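Local atomic coordinates of bacillaene synthase dehydratase PksH (PDB entry 3HP0), a protein that catalyses dehydration of an (S)-3-hydroxy-3-methylglutaryl group tethered to PksL, giving a 3-methylglutaconyl moiety during synthesis of the antibiotic bacillaene. Residues 137-142 against 165-170. Numbering follows the deposited sequence.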
ATOM      1  N   GLU A 137       4.492 -13.174  -5.055  1.00 41.17           N
ATOM      2  CA  GLU A 137       5.619 -13.500  -4.188  1.00 41.70           C
ATOM      3  C   GLU A 137       5.859 -14.989  -3.937  1.00 40.97           C
ATOM      4  O   GLU A 137       6.999 -15.445  -3.975  1.00 41.44           O
ATOM      5  CB  GLU A 137       5.465 -12.795  -2.835  1.00 42.97           C
ATOM      6  CG  GLU A 137       5.514 -11.268  -2.888  1.00 46.20           C
ATOM      7  CD  GLU A 137       4.371 -10.669  -3.682  1.00 46.99           C
ATOM      8  OE1 GLU A 137       3.208 -11.075  -3.456  1.00 46.33           O
ATOM      9  OE2 GLU A 137       4.634  -9.789  -4.528  1.00 49.26           O
ATOM     10  N   LEU A 138       4.795 -15.748  -3.686  1.00 39.83           N
ATOM     11  CA  LEU A 138       4.931 -17.169  -3.383  1.00 39.64           C
ATOM     12  C   LEU A 138       5.617 -17.991  -4.479  1.00 41.18           C
ATOM     13  O   LEU A 138       6.086 -19.106  -4.226  1.00 40.51           O
ATOM     14  CB  LEU A 138       3.561 -17.762  -3.042  1.00 39.39           C
ATOM     15  CG  LEU A 138       3.525 -19.031  -2.178  1.00 40.82           C
ATOM     16  CD1 LEU A 138       4.311 -18.827  -0.894  1.00 39.00           C
ATOM     17  CD2 LEU A 138       2.077 -19.376  -1.851  1.00 42.94           C
ATOM     18  N   LEU A 139       5.685 -17.446  -5.690  1.00 40.27           N
ATOM     19  CA  LEU A 139       6.344 -18.146  -6.787  1.00 41.00           C
ATOM     20  C   LEU A 139       7.855 -18.201  -6.507  1.00 42.30           C
ATOM     21  O   LEU A 139       8.569 -19.071  -7.010  1.00 41.98           O
ATOM     22  CB  LEU A 139       6.069 -17.429  -8.113  1.00 38.39           C
ATOM     23  CG  LEU A 139       4.614 -17.459  -8.600  1.00 38.68           C
ATOM     24  CD1 LEU A 139       4.425 -16.504  -9.767  1.00 37.70           C
ATOM     25  CD2 LEU A 139       4.240 -18.878  -8.990  1.00 37.43           C
ATOM     26  N   PHE A 140       8.335 -17.272  -5.690  1.00 42.40           N
ATOM     27  CA  PHE A 140       9.743 -17.223  -5.339  1.00 42.75           C
ATOM     28  C   PHE A 140       9.937 -17.590  -3.873  1.00 42.58           C
ATOM     29  O   PHE A 140      10.935 -17.223  -3.256  1.00 43.54           O
ATOM     30  CB  PHE A 140      10.309 -15.828  -5.605  1.00 44.92           C
ATOM     31  CG  PHE A 140      10.161 -15.374  -7.029  1.00 50.28           C
ATOM     32  CD1 PHE A 140       9.261 -14.369  -7.363  1.00 52.52           C
ATOM     33  CD2 PHE A 140      10.903 -15.972  -8.044  1.00 52.69           C
ATOM     34  CE1 PHE A 140       9.103 -13.967  -8.689  1.00 54.47           C
ATOM     35  CE2 PHE A 140      10.750 -15.577  -9.374  1.00 53.73           C
ATOM     36  CZ  PHE A 140       9.851 -14.577  -9.696  1.00 53.88           C
ATOM     37  N   GLY A 141       8.976 -18.313  -3.313  1.00 42.01           N
ATOM     38  CA  GLY A 141       9.082 -18.716  -1.925  1.00 41.37           C
ATOM     39  C   GLY A 141       8.793 -17.585  -0.954  1.00 40.53           C
ATOM     40  O   GLY A 141       8.810 -17.777   0.263  1.00 39.44           O
ATOM     41  N   LEU A 142       8.526 -16.395  -1.475  1.00 39.22           N
ATOM     42  CA  LEU A 142       8.232 -15.277  -0.594  1.00 39.19           C
ATOM     43  C   LEU A 142       6.733 -15.188  -0.300  1.00 38.94           C
ATOM     44  O   LEU A 142       5.949 -16.059  -0.685  1.00 38.34           O
ATOM     45  CB  LEU A 142       8.689 -13.954  -1.219  1.00 37.49           C
ATOM     46  CG  LEU A 142      10.147 -13.616  -1.586  1.00 38.13           C
ATOM     47  CD1 LEU A 142      11.118 -14.215  -0.575  1.00 37.35           C
ATOM     48  CD2 LEU A 142      10.447 -14.122  -2.964  1.00 38.76           C
ATOM     49  N   LEU A 165      -1.905 -18.013  -2.475  1.00 27.40           N
ATOM     50  CA  LEU A 165      -1.625 -19.353  -2.977  1.00 29.15           C
ATOM     51  C   LEU A 165      -1.792 -19.459  -4.493  1.00 30.38           C
ATOM     52  O   LEU A 165      -0.987 -20.113  -5.152  1.00 30.07           O
ATOM     53  CB  LEU A 165      -2.540 -20.386  -2.307  1.00 28.77           C
ATOM     54  CG  LEU A 165      -2.351 -20.712  -0.821  1.00 29.47           C
ATOM     55  CD1 LEU A 165      -3.520 -21.543  -0.333  1.00 28.30           C
ATOM     56  CD2 LEU A 165      -1.046 -21.458  -0.602  1.00 27.97           C
HETATM   57  N   MSE A 166      -2.822 -18.808  -5.040  1.00 31.21           N
HETATM   58  CA  MSE A 166      -3.097 -18.868  -6.479  1.00 32.50           C
HETATM   59  C   MSE A 166      -2.267 -17.953  -7.373  1.00 31.47           C
HETATM   60  O   MSE A 166      -2.182 -18.176  -8.576  1.00 28.55           O
HETATM   61  CB  MSE A 166      -4.583 -18.628  -6.745  1.00 36.51           C
HETATM   62  CG  MSE A 166      -5.485 -19.765  -6.287  1.00 42.53           C
HETATM   63 SE   MSE A 166      -4.977 -21.495  -7.005  1.00 55.04          SE
HETATM   64  CE  MSE A 166      -4.151 -22.239  -5.441  1.00 48.19           C
ATOM     65  N   THR A 167      -1.687 -16.913  -6.792  1.00 33.37           N
ATOM     66  CA  THR A 167      -0.823 -16.014  -7.544  1.00 37.84           C
ATOM     67  C   THR A 167      -1.433 -15.216  -8.702  1.00 40.32           C
ATOM     68  O   THR A 167      -0.810 -14.273  -9.200  1.00 41.69           O
ATOM     69  CB  THR A 167       0.363 -16.803  -8.098  1.00 39.19           C
ATOM     70  OG1 THR A 167       1.068 -17.410  -7.011  1.00 42.13           O
ATOM     71  CG2 THR A 167       1.299 -15.898  -8.885  1.00 41.41           C
ATOM     72  N   LYS A 168      -2.632 -15.566  -9.147  1.00 42.35           N
ATOM     73  CA  LYS A 168      -3.191 -14.824 -10.267  1.00 44.29           C
ATOM     74  C   LYS A 168      -3.924 -13.551  -9.876  1.00 43.87           C
ATOM     75  O   LYS A 168      -4.714 -13.534  -8.932  1.00 43.49           O
ATOM     76  CB  LYS A 168      -4.107 -15.710 -11.111  1.00 47.53           C
ATOM     77  CG  LYS A 168      -5.342 -16.221 -10.413  1.00 51.65           C
ATOM     78  CD  LYS A 168      -6.247 -16.927 -11.417  1.00 55.84           C
ATOM     79  CE  LYS A 168      -6.669 -15.978 -12.541  1.00 57.63           C
ATOM     80  NZ  LYS A 168      -7.688 -16.584 -13.446  1.00 59.94           N
ATOM     81  N   PRO A 169      -3.672 -12.462 -10.617  1.00 42.61           N
ATOM     82  CA  PRO A 169      -4.312 -11.180 -10.344  1.00 41.34           C
ATOM     83  C   PRO A 169      -5.826 -11.325 -10.340  1.00 40.07           C
ATOM     84  O   PRO A 169      -6.380 -12.153 -11.064  1.00 39.29           O
ATOM     85  CB  PRO A 169      -3.805 -10.297 -11.481  1.00 42.34           C
ATOM     86  CG  PRO A 169      -3.617 -11.267 -12.589  1.00 42.22           C
ATOM     87  CD  PRO A 169      -2.944 -12.416 -11.896  1.00 42.23           C
ATOM     88  N   ILE A 170      -6.489 -10.537  -9.503  1.00 37.45           N
ATOM     89  CA  ILE A 170      -7.935 -10.594  -9.427  1.00 37.89           C
ATOM     90  C   ILE A 170      -8.488  -9.362 -10.127  1.00 37.35           C
ATOM     91  O   ILE A 170      -7.802  -8.345 -10.241  1.00 36.61           O
ATOM     92  CB  ILE A 170      -8.430 -10.626  -7.967  1.00 40.09           C
ATOM     93  CG1 ILE A 170      -8.236  -9.260  -7.316  1.00 40.33           C
ATOM     94  CG2 ILE A 170      -7.656 -11.681  -7.174  1.00 41.16           C
ATOM     95  CD1 ILE A 170      -8.951  -9.128  -5.998  1.00 44.59           C
TER
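No ring, amide or carboxylate enters the patch where Leu139 meets Thr167 and Leu138 meets Leu165: the contact is made by aliphatic branches. The nearby flat groups are engaged on other sides, with the Phe140 side chain against Tyr248 of helix 241-248 and the Glu137 side chain against Ala113 and Pro144. Leu139 and Thr167 cross obliquely, CD1 of Leu139 lying 3.3 Å from CG2 of Thr167. That is short for two methyls, and the exact spacing is doubtful. CG of Leu139 stands 3.7 Å from the same Thr167 CG2, and the threonine OG1 borders the leucine 4.0 Å from its CD2, without a hydrogen bond. Thr167, the first residue past helix 157-166, has a positive phi (63°), and its CB points toward the 3-10 turn; its CG2, anti to the backbone N, reaches the leucine branch. Leu138 and Leu165 instead run alongside each other in the same direction. With CG roughly anti to the backbone N (chi1 -156°), Leu138 brings CD2 to 3.9 Å from the CA of Leu165, while the two CD2 methyls sit 4.0 Å apart. The interface is small, burying 185 Å² in all, and lies at the protein surface. The 3-10 turn holds its shape through a backbone hydrogen bond from Phe140 N to Glu137 O (2.8 Å), and Thr167 touches Ser136 just before it. Leu138 packs on the last turn of helix 157-166 and Leu139 on Thr167 just beyond it, while Glu137 OE1, 7.5 Å from Thr167 CG2, takes no part; the turn carries this active-site glutamate in a crotonase-fold enzyme.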